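Long-range contact in amine Dehydrogenase (Pseudomonas putida, PDB 1JMX), which is the beta-propeller subunit of a quinohemoprotein amine dehydrogenase, which probably helps oxidise primary amines and pass the electrons on to heme c: residues B[29-33]-B[330-335]. Sequence-based numbering, arbitrary orientation.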
loop_
_atom_site.group_PDB
_atom_site.type_symbol
_atom_site.label_atom_id
_atom_site.label_comp_id
_atom_site.label_asym_id
_atom_site.label_seq_id
_atom_site.Cartn_x
_atom_site.Cartn_y
_atom_site.Cartn_z
ATOM N N ALA B 29 12.640 -39.443 5.150
ATOM C CA ALA B 29 12.401 -40.776 4.593
ATOM C C ALA B 29 10.918 -41.107 4.413
ATOM O O ALA B 29 10.493 -41.562 3.346
ATOM C CB ALA B 29 13.080 -41.847 5.465
ATOM N N SER B 30 10.139 -40.854 5.458
ATOM C CA SER B 30 8.712 -41.138 5.454
ATOM C C SER B 30 7.829 -39.937 5.117
ATOM O O SER B 30 6.614 -40.069 5.015
ATOM C CB SER B 30 8.311 -41.697 6.816
ATOM O OG SER B 30 8.658 -40.795 7.851
ATOM N N ASP B 31 8.444 -38.769 4.970
ATOM C CA ASP B 31 7.715 -37.546 4.667
ATOM C C ASP B 31 6.634 -37.273 5.693
ATOM O O ASP B 31 5.506 -36.924 5.350
ATOM C CB ASP B 31 7.114 -37.606 3.267
ATOM C CG ASP B 31 8.128 -37.308 2.198
ATOM O OD1 ASP B 31 8.997 -36.451 2.449
ATOM O OD2 ASP B 31 8.062 -37.926 1.115
ATOM N N THR B 32 6.980 -37.480 6.958
ATOM C CA THR B 32 6.046 -37.255 8.049
ATOM C C THR B 32 6.732 -36.433 9.139
ATOM O O THR B 32 7.960 -36.389 9.207
ATOM C CB THR B 32 5.519 -38.598 8.649
ATOM O OG1 THR B 32 6.554 -39.243 9.408
ATOM C CG2 THR B 32 5.046 -39.545 7.542
ATOM N N VAL B 33 5.937 -35.752 9.959
ATOM C CA VAL B 33 6.468 -34.947 11.050
ATOM C C VAL B 33 7.025 -35.865 12.140
ATOM O O VAL B 33 6.304 -36.679 12.723
ATOM C CB VAL B 33 5.383 -34.018 11.645
ATOM C CG1 VAL B 33 5.956 -33.203 12.805
ATOM C CG2 VAL B 33 4.847 -33.096 10.559
ATOM N N LYS B 330 3.320 -35.619 -2.982
ATOM C CA LYS B 330 2.446 -35.501 -1.818
ATOM C C LYS B 330 2.595 -34.180 -1.091
ATOM O O LYS B 330 3.336 -33.310 -1.528
ATOM C CB LYS B 330 2.645 -36.670 -0.842
ATOM C CG LYS B 330 4.046 -36.831 -0.302
ATOM C CD LYS B 330 4.137 -38.028 0.638
ATOM C CE LYS B 330 3.337 -37.791 1.921
ATOM N NZ LYS B 330 3.655 -38.790 3.006
ATOM N N ASN B 331 1.835 -34.023 -0.011
ATOM C CA ASN B 331 1.871 -32.819 0.802
ATOM C C ASN B 331 2.007 -33.204 2.253
ATOM O O ASN B 331 1.331 -34.122 2.726
ATOM C CB ASN B 331 0.580 -32.000 0.661
ATOM C CG ASN B 331 0.450 -31.355 -0.686
ATOM O OD1 ASN B 331 -0.234 -31.871 -1.569
ATOM N ND2 ASN B 331 1.121 -30.222 -0.864
ATOM N N ILE B 332 2.891 -32.501 2.951
ATOM C CA ILE B 332 3.101 -32.717 4.372
ATOM C C ILE B 332 2.362 -31.564 5.038
ATOM O O ILE B 332 2.687 -30.399 4.810
ATOM C CB ILE B 332 4.609 -32.654 4.742
ATOM C CG1 ILE B 332 5.377 -33.772 4.027
ATOM C CG2 ILE B 332 4.795 -32.757 6.262
ATOM C CD1 ILE B 332 6.870 -33.681 4.191
ATOM N N LYS B 333 1.314 -31.888 5.785
ATOM C CA LYS B 333 0.540 -30.870 6.485
ATOM C C LYS B 333 1.178 -30.651 7.857
ATOM O O LYS B 333 1.303 -31.587 8.644
ATOM C CB LYS B 333 -0.922 -31.317 6.622
ATOM C CG LYS B 333 -1.828 -30.391 7.446
ATOM C CD LYS B 333 -2.042 -29.034 6.789
ATOM C CE LYS B 333 -2.737 -29.151 5.426
ATOM N NZ LYS B 333 -2.956 -27.812 4.779
ATOM N N LEU B 334 1.638 -29.428 8.104
ATOM C CA LEU B 334 2.273 -29.080 9.373
ATOM C C LEU B 334 1.275 -28.590 10.418
ATOM O O LEU B 334 0.305 -27.902 10.094
ATOM C CB LEU B 334 3.295 -27.971 9.162
ATOM C CG LEU B 334 4.465 -28.201 8.222
ATOM C CD1 LEU B 334 5.235 -26.903 8.085
ATOM C CD2 LEU B 334 5.337 -29.306 8.769
ATOM N N PRO B 335 1.487 -28.960 11.690
ATOM C CA PRO B 335 0.580 -28.510 12.748
ATOM C C PRO B 335 0.713 -26.983 12.886
ATOM O O PRO B 335 1.808 -26.439 12.729
ATOM C CB PRO B 335 1.127 -29.224 13.989
ATOM C CG PRO B 335 1.683 -30.484 13.434
ATOM C CD PRO B 335 2.398 -30.005 12.188
#
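Asp-31 and Ile-332 form the tight, buried end of this contact, with their side chains crossing at about a right angle. The CG1 methylene of Ile-332 presses on the backbone carbonyl of Asp-31, CG1 to O 3.4 Å, and its extended end carries the CD1 methyl toward the carboxylate, 3.9 Å from OD1 of Asp-31. A branched aliphatic residue suits a place between Asp-31 and the apolar Val-26 and Leu-318. The carboxylate is buried but well supplied: OD1 is hydrogen-bonded to Tyr-310 and OD2 forms a salt bridge with Lys-308. Asp-31 has backbone angles in the left-handed helical region (56°/43°), as expected at the first position of a G1 beta bulge, where it and Thr-32 both face Asp-27.

Lys-330 lies alongside the Asp-31 carbonyl on the looser side, its chain bent at chi3 (-68°) to bring NZ within 3.5 Å of that O. No hydrogen bond results, and NZ stays 4.9 Å from OD2 of Asp-31; a long, flexible lysine suits this edge because its methylenes can pack while any charge attraction stays long-range. Cutting Lys-330 back to an alanine would probably leave CB of Asp-31 uncovered on this flank and its carboxylate dependent on Lys-308 for nearby positive charge. At the thin other end, beta-branched Val-33 offers its CG2 methyl to CD2 of Leu-334 at 4.2 Å, to CG2 of Ile-332 and to CD of exposed Pro-335.

With no hydrogen bond between the segments, van der Waals contacts among side chains and with the Asp-31 carbonyl join outermost strands of adjacent four-stranded propeller blades: 32-38, beyond 22-27, and 327-333, whose Lys-330 and Ile-332 pair with strand 317-322, while Leu-334 packs onto strand 12-18.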